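Local coordinates for LanC-like protein GCR2 (Arabidopsis thaliana, PDB 3T33), which may play a role in abscisic acid signalling, binds abscisic acid and carries a zinc ion as a member of the LanC-like family, at residues T38-L43 / L366-E371; S58-V63 / F92-V97; N339-L344 / L399-D404; S345-T350 / K354-A359; R384-S387 / G391-G394. All coordinates share one frame; numbering follows the deposited sequence. Where two conformers were deposited one is given.

Contact 1. Residues T38-L43 / L366-E371; sequences TKLLSL and LLDKSE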
# COMPACT_ATOMS: atom_id res chain seq x y z
N THR A 38 26.77 -0.94 0.68
CA THR A 38 27.14 -0.04 -0.40
C THR A 38 27.30 -0.84 -1.65
O THR A 38 27.03 -0.36 -2.72
CB THR A 38 28.48 0.75 -0.10
OG1 THR A 38 29.46 -0.19 0.34
CG2 THR A 38 28.27 1.80 1.01
N LYS A 39 27.76 -2.08 -1.54
CA LYS A 39 27.92 -2.90 -2.73
C LYS A 39 26.56 -3.20 -3.36
O LYS A 39 26.41 -3.09 -4.57
CB LYS A 39 28.71 -4.18 -2.39
CG LYS A 39 30.17 -3.79 -1.95
CD LYS A 39 31.11 -5.01 -1.78
CE LYS A 39 32.54 -4.59 -1.35
NZ LYS A 39 33.63 -5.47 -1.93
N LEU A 40 25.57 -3.55 -2.54
CA LEU A 40 24.19 -3.67 -3.03
C LEU A 40 23.74 -2.40 -3.79
O LEU A 40 23.20 -2.47 -4.89
CB LEU A 40 23.23 -3.91 -1.85
CG LEU A 40 23.24 -5.27 -1.17
CD1 LEU A 40 22.35 -5.31 0.09
CD2 LEU A 40 22.66 -6.18 -2.20
N LEU A 41 24.01 -1.23 -3.22
CA LEU A 41 23.48 -0.02 -3.82
C LEU A 41 24.09 0.25 -5.20
O LEU A 41 23.42 0.81 -6.06
CB LEU A 41 23.69 1.19 -2.90
CG LEU A 41 22.88 1.15 -1.59
CD1 LEU A 41 23.46 2.12 -0.60
CD2 LEU A 41 21.46 1.51 -1.86
N SER A 42 25.35 -0.13 -5.40
CA SER A 42 26.09 0.08 -6.65
C SER A 42 25.64 -0.89 -7.75
O SER A 42 25.76 -0.60 -8.93
CB SER A 42 27.61 -0.10 -6.43
OG SER A 42 28.11 0.68 -5.35
N LEU A 43 25.16 -2.06 -7.33
CA LEU A 43 24.68 -3.12 -8.22
C LEU A 43 23.79 -2.61 -9.39
O LEU A 43 22.89 -1.76 -9.18
CB LEU A 43 23.93 -4.09 -7.37
CG LEU A 43 24.25 -5.58 -7.31
CD1 LEU A 43 25.76 -5.90 -7.27
CD2 LEU A 43 23.54 -6.19 -6.10
N LEU A 366 16.79 -2.94 4.06
CA LEU A 366 16.08 -4.11 4.56
C LEU A 366 16.76 -5.43 4.27
O LEU A 366 16.87 -6.30 5.15
CB LEU A 366 14.65 -4.19 3.98
CG LEU A 366 13.65 -3.28 4.65
CD1 LEU A 366 12.41 -3.33 3.82
CD2 LEU A 366 13.41 -3.84 6.05
N LEU A 367 17.19 -5.66 3.05
CA LEU A 367 17.85 -6.95 2.83
C LEU A 367 19.15 -7.11 3.63
O LEU A 367 19.45 -8.19 4.18
CB LEU A 367 18.14 -7.15 1.36
CG LEU A 367 18.68 -8.49 0.85
CD1 LEU A 367 18.16 -8.66 -0.54
CD2 LEU A 367 20.18 -8.53 0.77
N ASP A 368 19.91 -6.03 3.73
CA ASP A 368 21.24 -6.12 4.35
C ASP A 368 21.14 -6.23 5.89
O ASP A 368 21.90 -6.99 6.52
CB ASP A 368 22.12 -4.93 3.90
CG ASP A 368 23.63 -5.14 4.21
OD1 ASP A 368 24.29 -5.99 3.57
OD2 ASP A 368 24.14 -4.42 5.09
N LYS A 369 20.17 -5.53 6.46
CA LYS A 369 20.18 -5.27 7.89
C LYS A 369 19.03 -5.88 8.67
O LYS A 369 19.16 -6.04 9.91
CB LYS A 369 20.16 -3.75 8.18
CG LYS A 369 21.23 -2.87 7.48
CD LYS A 369 22.64 -3.08 8.03
CE LYS A 369 23.68 -2.37 7.17
NZ LYS A 369 24.84 -2.02 8.04
N SER A 370 17.90 -6.18 8.00
CA SER A 370 16.64 -6.40 8.74
C SER A 370 16.65 -7.61 9.69
O SER A 370 16.26 -7.49 10.83
CB SER A 370 15.37 -6.38 7.87
OG SER A 370 15.31 -7.45 6.96
N GLU A 371 17.13 -8.75 9.22
CA GLU A 371 17.17 -9.95 10.05
C GLU A 371 17.97 -9.68 11.35
O GLU A 371 17.47 -9.96 12.45
CB GLU A 371 17.79 -11.09 9.23
CG GLU A 371 17.75 -12.47 9.87
CD GLU A 371 18.13 -13.55 8.86
OE1 GLU A 371 18.33 -13.21 7.66
OE2 GLU A 371 18.22 -14.75 9.27
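L40 meets L367 and D368 in a small, mostly apolar contact at the periphery of the chain, where the short helix 36-42 near the N terminus lies against the long helix 353-375. One methyl group does the work. L40 CD1 is the atom that reaches across, coming to 3.9 Å from CD2 of L367 and to 3.8 Å from CB of D368, so that it sits at the step between two consecutive side chains of the opposing helix. The backbones stay well apart, with 8.3 Å between the CA atoms of L40 and D368. In L367 the side chain leaves with CG anti to the backbone N (chi1 -173°), which brings its CD2 to the L40 methyl, whereas D368 offers its CB directly from the helix backbone.

The aspartate adds a polar tie of its own: D368 OD1 is hydrogen-bonded to the hydroxyl of S36, at the start of the short helix. At the other end of that helix, K360 of helix 353-375 donates to the carbonyl oxygens of L41 and L43, so polar bonds flank the leucine contact. Within helix 353-375, S370 OG donates to L366 O over 2.7 Å. L41, one residue on from L40, rests on Y357, A361 and S364, while L40 also touches K51 of helix 45-69. The arrangement is that of a short N-terminal helix packed on the outside of helix 353-375 of the alpha/alpha toroid of the LanC-like family, held by leucine packing and by side-chain bonds near both its ends.

Contact 2. Residues S58-V63 / F92-V97; sequences SIKDKV and FKSYQV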
# COMPACT_ATOMS: atom_id res chain seq x y z
N SER A 58 12.68 -16.74 -0.32
CA SER A 58 12.84 -17.32 1.00
C SER A 58 11.87 -16.73 1.97
O SER A 58 11.32 -17.49 2.71
CB SER A 58 14.24 -17.23 1.60
OG SER A 58 15.23 -17.11 0.57
N ILE A 59 11.67 -15.40 2.00
CA ILE A 59 10.62 -14.84 2.92
C ILE A 59 9.24 -15.48 2.62
O ILE A 59 8.59 -16.01 3.51
CB ILE A 59 10.55 -13.29 2.93
CG1 ILE A 59 11.90 -12.71 3.35
CG2 ILE A 59 9.40 -12.70 3.84
CD1 ILE A 59 12.02 -11.21 2.98
N LYS A 60 8.82 -15.42 1.36
CA LYS A 60 7.55 -16.00 0.95
C LYS A 60 7.38 -17.41 1.49
O LYS A 60 6.35 -17.75 2.07
CB LYS A 60 7.43 -16.00 -0.58
CG LYS A 60 6.18 -16.67 -1.11
CD LYS A 60 6.26 -16.90 -2.61
CE LYS A 60 6.88 -18.25 -2.92
NZ LYS A 60 6.45 -18.76 -4.26
N ASP A 61 8.41 -18.24 1.30
CA ASP A 61 8.38 -19.61 1.78
C ASP A 61 8.19 -19.66 3.29
O ASP A 61 7.38 -20.43 3.80
CB ASP A 61 9.66 -20.34 1.38
CG ASP A 61 9.63 -20.86 -0.04
OD1 ASP A 61 8.67 -20.53 -0.77
OD2 ASP A 61 10.55 -21.60 -0.43
N LYS A 62 8.95 -18.84 4.00
CA LYS A 62 8.87 -18.78 5.46
C LYS A 62 7.46 -18.40 5.90
O LYS A 62 6.92 -18.97 6.85
CB LYS A 62 9.89 -17.78 6.01
CG LYS A 62 9.76 -17.54 7.51
CD LYS A 62 9.95 -18.82 8.30
CE LYS A 62 10.45 -18.53 9.71
NZ LYS A 62 10.19 -19.66 10.63
N VAL A 63 6.87 -17.42 5.21
CA VAL A 63 5.53 -16.97 5.53
C VAL A 63 4.47 -18.07 5.29
O VAL A 63 3.62 -18.26 6.11
CB VAL A 63 5.14 -15.67 4.75
CG1 VAL A 63 3.65 -15.30 5.01
CG2 VAL A 63 6.02 -14.52 5.17
N PHE A 92 -0.41 -14.68 -4.66
CA PHE A 92 -0.88 -14.05 -5.91
C PHE A 92 0.20 -13.11 -6.58
O PHE A 92 0.44 -13.19 -7.77
CB PHE A 92 -2.21 -13.30 -5.68
CG PHE A 92 -2.83 -12.81 -6.96
CD1 PHE A 92 -3.35 -13.71 -7.88
CD2 PHE A 92 -2.86 -11.47 -7.28
CE1 PHE A 92 -3.87 -13.28 -9.10
CE2 PHE A 92 -3.38 -11.03 -8.52
CZ PHE A 92 -3.91 -11.97 -9.41
N LYS A 93 0.80 -12.22 -5.81
CA LYS A 93 1.84 -11.34 -6.31
C LYS A 93 3.02 -12.17 -6.87
O LYS A 93 3.64 -11.84 -7.90
CB LYS A 93 2.34 -10.49 -5.15
CG LYS A 93 3.54 -9.68 -5.49
CD LYS A 93 3.18 -8.24 -5.86
CE LYS A 93 3.21 -8.03 -7.28
NZ LYS A 93 2.59 -6.70 -7.61
N SER A 94 3.32 -13.26 -6.20
CA SER A 94 4.39 -14.13 -6.63
C SER A 94 4.03 -14.85 -7.90
O SER A 94 4.86 -15.06 -8.79
CB SER A 94 4.65 -15.17 -5.56
OG SER A 94 5.73 -15.97 -5.96
N TYR A 95 2.80 -15.27 -8.00
CA TYR A 95 2.36 -15.80 -9.25
C TYR A 95 2.49 -14.72 -10.35
O TYR A 95 2.90 -15.02 -11.46
CB TYR A 95 0.91 -16.33 -9.12
CG TYR A 95 0.24 -16.46 -10.44
CD1 TYR A 95 0.64 -17.46 -11.36
CD2 TYR A 95 -0.72 -15.54 -10.83
CE1 TYR A 95 0.06 -17.53 -12.64
CE2 TYR A 95 -1.31 -15.60 -12.06
CZ TYR A 95 -0.93 -16.60 -12.97
OH TYR A 95 -1.54 -16.63 -14.20
N GLN A 96 2.09 -13.48 -10.07
CA GLN A 96 2.07 -12.44 -11.10
C GLN A 96 3.49 -12.21 -11.65
O GLN A 96 3.66 -11.84 -12.82
CB GLN A 96 1.59 -11.11 -10.51
CG GLN A 96 0.09 -10.85 -10.46
CD GLN A 96 -0.19 -9.33 -10.09
OE1 GLN A 96 0.38 -8.78 -9.11
NE2 GLN A 96 -1.06 -8.65 -10.89
N VAL A 97 4.48 -12.41 -10.76
CA VAL A 97 5.87 -12.15 -11.07
C VAL A 97 6.52 -13.39 -11.73
O VAL A 97 7.23 -13.24 -12.71
CB VAL A 97 6.69 -11.73 -9.81
CG1 VAL A 97 8.16 -11.56 -10.14
CG2 VAL A 97 6.21 -10.43 -9.26
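S94 OG and K60 NZ lie 3.3 Å apart and share one carboxylate, that of D103: S94 OG is hydrogen-bonded to its OD2, while K60 NZ forms a salt bridge with its OD1. Both residues are buried, so the aspartate supplies the compensating charge for a lysine that would otherwise be costly in the interior, and the pairing probably favours the ionised form of each. D103 lies in the first turn of helix 101-118, a helix end that would further suit an anion.

The lysine arrives alongside the serine with its methylene chain. K60 CD is 3.5 Å from S94 OG and 3.8 Å from S94 CB, close enough for the aliphatic part to pack on the hydroxymethyl group. From a CG anti to the backbone N the chain runs out extended, then bends at chi3 (90°), which brings NZ as well as CD beside S94 OG. Between the two segments the nearest CA atoms, those of K60 and S94, are 8.4 Å apart. Neighbouring side chains tie the pair to other helices: I59 packs on helix 392-402 and F92 on helix 130-144. A buried lysine-serine-aspartate cluster joins three helices here, within the all-helical alpha/alpha toroid of the LanC-like family.

Contact 3. Residues N339-L344 / L399-D404; sequences NTYVFL and LLDMND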
# COMPACT_ATOMS: atom_id res chain seq x y z
N ASN A 339 7.13 2.30 3.28
CA ASN A 339 7.70 3.58 2.81
C ASN A 339 8.50 3.50 1.46
O ASN A 339 8.51 4.46 0.69
CB ASN A 339 8.47 4.26 3.92
CG ASN A 339 7.57 4.60 5.11
OD1 ASN A 339 8.04 5.05 6.12
ND2 ASN A 339 6.32 4.33 5.01
N THR A 340 9.06 2.34 1.14
CA THR A 340 9.65 2.14 -0.16
C THR A 340 8.74 2.54 -1.32
O THR A 340 9.22 3.13 -2.31
CB THR A 340 10.05 0.63 -0.32
OG1 THR A 340 10.99 0.36 0.69
CG2 THR A 340 10.70 0.36 -1.65
N TYR A 341 7.45 2.25 -1.19
CA TYR A 341 6.47 2.53 -2.25
C TYR A 341 6.36 3.99 -2.52
O TYR A 341 6.00 4.42 -3.64
CB TYR A 341 5.08 1.95 -1.90
CG TYR A 341 4.95 0.45 -2.25
CD1 TYR A 341 4.70 0.03 -3.56
CD2 TYR A 341 5.11 -0.52 -1.28
CE1 TYR A 341 4.62 -1.35 -3.86
CE2 TYR A 341 5.04 -1.89 -1.59
CZ TYR A 341 4.77 -2.29 -2.86
OH TYR A 341 4.66 -3.65 -3.16
N VAL A 342 6.66 4.80 -1.53
CA VAL A 342 6.71 6.24 -1.85
C VAL A 342 7.68 6.51 -3.02
O VAL A 342 7.32 7.16 -4.01
CB VAL A 342 7.10 7.10 -0.62
CG1 VAL A 342 7.21 8.53 -1.03
CG2 VAL A 342 6.03 7.01 0.45
N PHE A 343 8.90 5.97 -2.93
CA PHE A 343 9.87 6.20 -4.02
C PHE A 343 9.49 5.58 -5.34
O PHE A 343 9.61 6.21 -6.36
CB PHE A 343 11.27 5.81 -3.54
CG PHE A 343 11.59 6.40 -2.20
CD1 PHE A 343 11.43 7.77 -2.00
CD2 PHE A 343 11.98 5.60 -1.13
CE1 PHE A 343 11.73 8.35 -0.77
CE2 PHE A 343 12.28 6.14 0.09
CZ PHE A 343 12.13 7.52 0.30
N LEU A 344 9.01 4.35 -5.30
CA LEU A 344 8.40 3.69 -6.44
C LEU A 344 7.28 4.50 -7.03
O LEU A 344 7.14 4.56 -8.25
CB LEU A 344 7.82 2.34 -6.04
CG LEU A 344 8.94 1.40 -5.67
CD1 LEU A 344 8.33 0.06 -5.15
CD2 LEU A 344 9.91 1.13 -6.84
N LEU A 399 9.49 -6.68 -2.11
CA LEU A 399 10.67 -7.20 -2.80
C LEU A 399 10.30 -7.72 -4.19
O LEU A 399 10.95 -7.35 -5.23
CB LEU A 399 11.38 -8.28 -1.98
CG LEU A 399 12.53 -7.99 -1.00
CD1 LEU A 399 12.76 -6.51 -0.73
CD2 LEU A 399 12.48 -8.91 0.31
N LEU A 400 9.23 -8.53 -4.21
CA LEU A 400 8.71 -9.03 -5.47
C LEU A 400 8.34 -7.90 -6.42
O LEU A 400 8.54 -7.98 -7.65
CB LEU A 400 7.49 -9.90 -5.20
CG LEU A 400 7.87 -11.23 -4.51
CD1 LEU A 400 6.63 -12.02 -4.07
CD2 LEU A 400 8.79 -12.12 -5.41
N ASP A 401 7.77 -6.82 -5.87
CA ASP A 401 7.26 -5.72 -6.71
C ASP A 401 8.49 -4.89 -7.30
O ASP A 401 8.36 -4.18 -8.33
CB ASP A 401 6.34 -4.84 -5.86
CG ASP A 401 4.98 -4.65 -6.44
OD1 ASP A 401 4.71 -5.02 -7.60
OD2 ASP A 401 4.13 -4.08 -5.69
N MET A 402 9.66 -4.97 -6.65
CA MET A 402 10.90 -4.37 -7.22
C MET A 402 11.36 -5.03 -8.52
O MET A 402 12.08 -4.44 -9.31
CB MET A 402 12.06 -4.37 -6.24
CG MET A 402 11.84 -3.62 -4.93
SD MET A 402 11.89 -1.83 -5.12
CE MET A 402 13.66 -1.62 -5.31
N ASN A 403 10.92 -6.24 -8.78
CA ASN A 403 11.27 -6.87 -10.01
C ASN A 403 10.84 -6.04 -11.21
O ASN A 403 11.52 -6.07 -12.24
CB ASN A 403 10.65 -8.26 -10.09
CG ASN A 403 11.47 -9.18 -10.94
OD1 ASN A 403 12.55 -9.62 -10.52
ND2 ASN A 403 10.99 -9.45 -12.18
N ASP A 404 9.71 -5.30 -11.10
CA ASP A 404 9.22 -4.53 -12.22
C ASP A 404 8.69 -3.19 -11.67
O ASP A 404 7.48 -2.98 -11.52
CB ASP A 404 8.18 -5.33 -13.01
CG ASP A 404 7.82 -4.69 -14.37
OD1 ASP A 404 8.37 -3.63 -14.78
OD2 ASP A 404 6.97 -5.26 -15.06
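Helix 336-350, which starts just after the zinc ligands C333 and H334, meets the last helix of the chain, 392-402, through a tyrosine-aspartate bond and a leucine-methionine contact: Y341 with D401, and L344 with M402. Y341 OH donates to D401 OD2 over 2.6 Å, a short bond that uses the oxygen's anti lone pair, the one turned away from OD1. OD2 lies at the edge of the phenol ring and in its plane, 3.3 Å from CE1, while the carboxylate plane stands 71° from that of the ring. Y341 owes its reach to a CG beside its own backbone N (chi1 -83°), which carries the ring out to the last helix although the two backbones keep 9.4 Å between the CA atoms of Y341 and D401.

The carboxylate works on both oxygens, since OD1 takes a salt bridge from K93 of helix 84-98 and OD2 accepts a further, weak bond from L409 N. In the LanC-like alpha/alpha toroid this brings the final helix, the zinc-side helix 336-350 and the C-terminal tail to one buried acid, and the Y341 ring also meets that of F410 in the tail. The side chain of Y341 is about 13 Å from the zinc, and so outside its first shell.

One turn further along, the sulfur of M402 settles between the two branches of L344, SD being 4.0 Å from CD1 and 4.0 Å from CD2. Bends at chi2 and chi3 curl the methionine back on itself, and T340 CG2 approaches the same sulfur at 4.3 Å. L344 also touches A359 of helix 353-375, and the carbonyl of M402 accepts from the hydroxyl of Y45.

Contact 4. Residues S345-T350 / K354-A359; sequences SLYRLT and KYLYRA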
# COMPACT_ATOMS: atom_id res chain seq x y z
N SER A 345 6.49 5.14 -6.20
CA SER A 345 5.40 5.92 -6.75
C SER A 345 5.90 7.17 -7.49
O SER A 345 5.34 7.57 -8.50
CB SER A 345 4.40 6.34 -5.63
OG SER A 345 3.08 6.57 -6.19
N LEU A 346 6.95 7.77 -6.95
CA LEU A 346 7.50 9.03 -7.50
C LEU A 346 8.23 8.69 -8.82
O LEU A 346 8.09 9.39 -9.85
CB LEU A 346 8.44 9.68 -6.46
CG LEU A 346 7.63 10.40 -5.38
CD1 LEU A 346 8.47 10.66 -4.16
CD2 LEU A 346 7.11 11.70 -5.97
N TYR A 347 8.84 7.52 -8.81
CA TYR A 347 9.49 6.98 -9.98
C TYR A 347 8.51 6.65 -11.07
O TYR A 347 8.74 7.03 -12.21
CB TYR A 347 10.31 5.72 -9.62
CG TYR A 347 11.01 5.08 -10.79
CD1 TYR A 347 11.96 5.81 -11.60
CD2 TYR A 347 10.76 3.74 -11.13
CE1 TYR A 347 12.61 5.17 -12.67
CE2 TYR A 347 11.43 3.11 -12.20
CZ TYR A 347 12.35 3.84 -12.95
OH TYR A 347 12.97 3.22 -14.00
N ARG A 348 7.41 5.98 -10.75
CA ARG A 348 6.37 5.80 -11.75
C ARG A 348 5.91 7.13 -12.34
O ARG A 348 5.70 7.22 -13.54
CB ARG A 348 5.15 5.09 -11.20
CG ARG A 348 5.35 3.65 -10.67
CD ARG A 348 3.97 2.91 -10.56
NE ARG A 348 3.22 3.46 -9.44
CZ ARG A 348 2.08 4.11 -9.57
NH1 ARG A 348 1.49 4.22 -10.74
NH2 ARG A 348 1.51 4.61 -8.49
N LEU A 349 5.75 8.15 -11.50
CA LEU A 349 5.23 9.43 -11.96
C LEU A 349 6.27 10.26 -12.79
O LEU A 349 5.91 10.83 -13.79
CB LEU A 349 4.78 10.26 -10.77
CG LEU A 349 4.39 11.69 -11.06
CD1 LEU A 349 3.03 11.75 -11.77
CD2 LEU A 349 4.41 12.57 -9.80
N THR A 350 7.56 10.29 -12.38
CA THR A 350 8.56 11.19 -13.00
C THR A 350 9.51 10.52 -14.00
O THR A 350 10.14 11.21 -14.85
CB THR A 350 9.39 11.90 -11.93
OG1 THR A 350 10.06 10.94 -11.11
CG2 THR A 350 8.49 12.73 -11.01
N LYS A 354 16.57 8.76 -9.85
CA LYS A 354 16.82 9.10 -8.44
C LYS A 354 15.79 8.43 -7.46
O LYS A 354 16.13 7.94 -6.35
CB LYS A 354 16.75 10.65 -8.28
CG LYS A 354 16.47 11.10 -6.83
CD LYS A 354 16.52 12.62 -6.57
CE LYS A 354 15.25 13.35 -7.00
NZ LYS A 354 15.41 14.88 -7.08
N TYR A 355 14.53 8.43 -7.88
CA TYR A 355 13.42 7.84 -7.13
C TYR A 355 13.53 6.33 -7.09
O TYR A 355 13.41 5.75 -6.02
CB TYR A 355 12.08 8.38 -7.67
CG TYR A 355 11.92 9.86 -7.32
CD1 TYR A 355 12.08 10.27 -6.00
CD2 TYR A 355 11.63 10.83 -8.28
CE1 TYR A 355 11.96 11.61 -5.61
CE2 TYR A 355 11.49 12.22 -7.91
CZ TYR A 355 11.67 12.57 -6.56
OH TYR A 355 11.54 13.87 -6.10
N LEU A 356 13.84 5.69 -8.21
CA LEU A 356 14.20 4.22 -8.20
C LEU A 356 15.36 3.90 -7.28
O LEU A 356 15.36 2.90 -6.46
CB LEU A 356 14.66 3.75 -9.56
CG LEU A 356 14.34 2.32 -10.01
CD1 LEU A 356 15.41 1.81 -10.94
CD2 LEU A 356 14.06 1.33 -8.88
N TYR A 357 16.37 4.75 -7.40
CA TYR A 357 17.50 4.60 -6.53
C TYR A 357 17.09 4.67 -5.04
O TYR A 357 17.61 3.95 -4.20
CB TYR A 357 18.57 5.64 -6.83
CG TYR A 357 19.63 5.56 -5.82
CD1 TYR A 357 20.57 4.53 -5.84
CD2 TYR A 357 19.64 6.43 -4.77
CE1 TYR A 357 21.54 4.43 -4.85
CE2 TYR A 357 20.55 6.32 -3.81
CZ TYR A 357 21.51 5.34 -3.85
OH TYR A 357 22.43 5.32 -2.79
N ARG A 358 16.20 5.60 -4.72
CA ARG A 358 15.74 5.72 -3.35
C ARG A 358 14.98 4.48 -2.87
O ARG A 358 15.18 4.07 -1.74
CB ARG A 358 15.01 7.03 -3.11
CG ARG A 358 15.99 8.21 -3.00
CD ARG A 358 15.25 9.53 -2.89
NE ARG A 358 16.20 10.62 -2.76
CZ ARG A 358 15.89 11.87 -2.44
NH1 ARG A 358 14.65 12.23 -2.20
NH2 ARG A 358 16.86 12.77 -2.39
N ALA A 359 14.19 3.87 -3.74
CA ALA A 359 13.46 2.65 -3.41
C ALA A 359 14.50 1.55 -3.29
O ALA A 359 14.47 0.73 -2.39
CB ALA A 359 12.41 2.28 -4.51
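Y355 and Y347 touch back to back through their CB atoms, and each ring takes an aliphatic side chain of the opposite helix, L346 or L356, against one face. The helices run nearly antiparallel, at 162° between segments 345-350 and 354-359, with axes approaching to 8.0 Å. They are closest at Y347 and Y355, whose CA atoms are only 4.9 Å apart, and the two CB atoms touch at 3.7 Å.

Y355 fills a hollow bounded by L346, Y347 and T350. L346 CB presses on one face of its ring, offset toward the rim, with CB 3.7 Å from the ring centroid in a CH-pi contact; the CE atom of K354 lies over the opposite face, so the ring is sandwiched. T350 closes the edge: its OG1 sits near the ring plane, 3.2 Å from CD2 of Y355. That hydroxyl is itself pinned, donating to L346 O over 2.8 Å from above the carbonyl plane and accepting from N352 N in the connecting turn.

On the other side of the line of touching CB atoms the roles reverse. Here L356 is the bump and Y347 the flat wall: L356 CB stands over the centre of the ring, 3.8 Å from the centroid and 6° off the normal, while CG leans toward CE2 of Y347 at 3.7 Å. The two side chains lie side by side and point the same way. Beyond the pair, L346 touches A314 and Y355 touches M315 of helix 308-324. Two antiparallel helices joined by a very short turn make an alpha-alpha hairpin, the element from which alpha/alpha toroids are built.

Contact 5. Residues R384-S387 / G391-G394; sequences RPFS and GIGG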
# COMPACT_ATOMS: atom_id res chain seq x y z
N ARG A 384 2.06 -9.32 14.36
CA ARG A 384 1.95 -10.59 13.65
C ARG A 384 3.14 -10.66 12.65
O ARG A 384 3.10 -10.03 11.57
CB ARG A 384 0.54 -10.82 13.04
CG ARG A 384 -0.59 -10.90 14.10
CD ARG A 384 -0.81 -9.51 14.61
NE ARG A 384 -1.72 -9.35 15.73
CZ ARG A 384 -2.54 -8.30 15.88
NH1 ARG A 384 -2.54 -7.33 14.98
NH2 ARG A 384 -3.34 -8.23 16.95
N PRO A 385 4.20 -11.39 13.04
CA PRO A 385 5.48 -11.23 12.34
C PRO A 385 5.46 -11.76 10.88
O PRO A 385 6.38 -11.45 10.09
CB PRO A 385 6.48 -12.01 13.24
CG PRO A 385 5.54 -13.04 14.01
CD PRO A 385 4.32 -12.24 14.25
N PHE A 386 4.42 -12.50 10.52
CA PHE A 386 4.32 -13.01 9.18
C PHE A 386 3.14 -12.47 8.42
O PHE A 386 2.80 -13.00 7.36
CB PHE A 386 4.36 -14.57 9.16
CG PHE A 386 5.46 -15.10 9.97
CD1 PHE A 386 6.75 -15.09 9.49
CD2 PHE A 386 5.23 -15.48 11.29
CE1 PHE A 386 7.81 -15.52 10.30
CE2 PHE A 386 6.27 -15.89 12.12
CZ PHE A 386 7.56 -15.92 11.64
N SER A 387 2.49 -11.43 8.95
CA SER A 387 1.40 -10.83 8.21
C SER A 387 1.86 -9.97 7.00
O SER A 387 3.04 -9.57 6.89
CB SER A 387 0.58 -9.98 9.16
OG SER A 387 1.36 -8.96 9.75
N GLY A 391 4.08 -7.71 9.33
CA GLY A 391 5.26 -8.58 9.35
C GLY A 391 6.03 -8.69 8.03
O GLY A 391 5.95 -7.78 7.16
N ILE A 392 6.74 -9.80 7.87
CA ILE A 392 7.68 -9.91 6.79
C ILE A 392 6.97 -10.29 5.51
O ILE A 392 7.56 -10.24 4.44
CB ILE A 392 8.86 -10.91 7.07
CG1 ILE A 392 8.38 -12.35 7.30
CG2 ILE A 392 9.65 -10.45 8.23
CD1 ILE A 392 9.48 -13.36 7.47
N GLY A 393 5.73 -10.73 5.63
CA GLY A 393 4.87 -10.94 4.42
C GLY A 393 4.96 -9.71 3.50
O GLY A 393 5.06 -9.85 2.29
N GLY A 394 4.93 -8.51 4.07
CA GLY A 394 4.84 -7.26 3.28
C GLY A 394 6.20 -6.85 2.68
O GLY A 394 6.29 -6.17 1.59
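P385 O and I392 N make the straightest hydrogen bond between the two segments, at 2.8 Å with 159° at the hydrogen; the donor comes from above the carbonyl plane. G391 N donates two weak bonds, to S387 O and to the side-chain S387 OG, the latter at 3.0 Å. That hydroxyl also donates to R384 O over 2.7 Å, in the carbonyl plane and on a lone pair, while S387 N closes the type I turn by donating to the same oxygen. With chi1 at 59°, between the backbone N and the carbonyl carbon, S387 OG lies where it can donate to R384 O and accept from G391 N, and E390 N adds a weak bond to it.

CA-H...O contacts form a second group: with no side chain on G391, its CA approaches P385 O to 3.2 Å and R384 O to 3.4 Å.

Apolar contact is confined to one edge: I392 CD1 meets F386 CD1 at 3.8 Å, near the ring plane, and I392 continues onto I59 and V63 of helix 45-69. The S387 side chain lies about 8 Å from that of the zinc ligand C333. The chemistry is mainly backbone-made, which suggests that the turn's carbonyls and one serine hold the chain leading into helix 392-402.

From the N terminus, contact 1 opens first at 38-43 and closes only at 366-371, drawing the first helix onto helix 353-375. Contact 2 closes a short loop within it, between helices 45-69 and 84-98. Contact 3 then opens at 339-344; contact 4, the hairpin of 345-350 and 354-359, falls inside both long loops. Contact 1 closes before contact 3 does, so these two cross. Contact 5 forms within contact 3, at the start of helix 392-402, whose far end at 399-404 completes contact 3. That helix links three of them: K93 and I59 join contact 2 to contact 3, and V63 packs against contact 5.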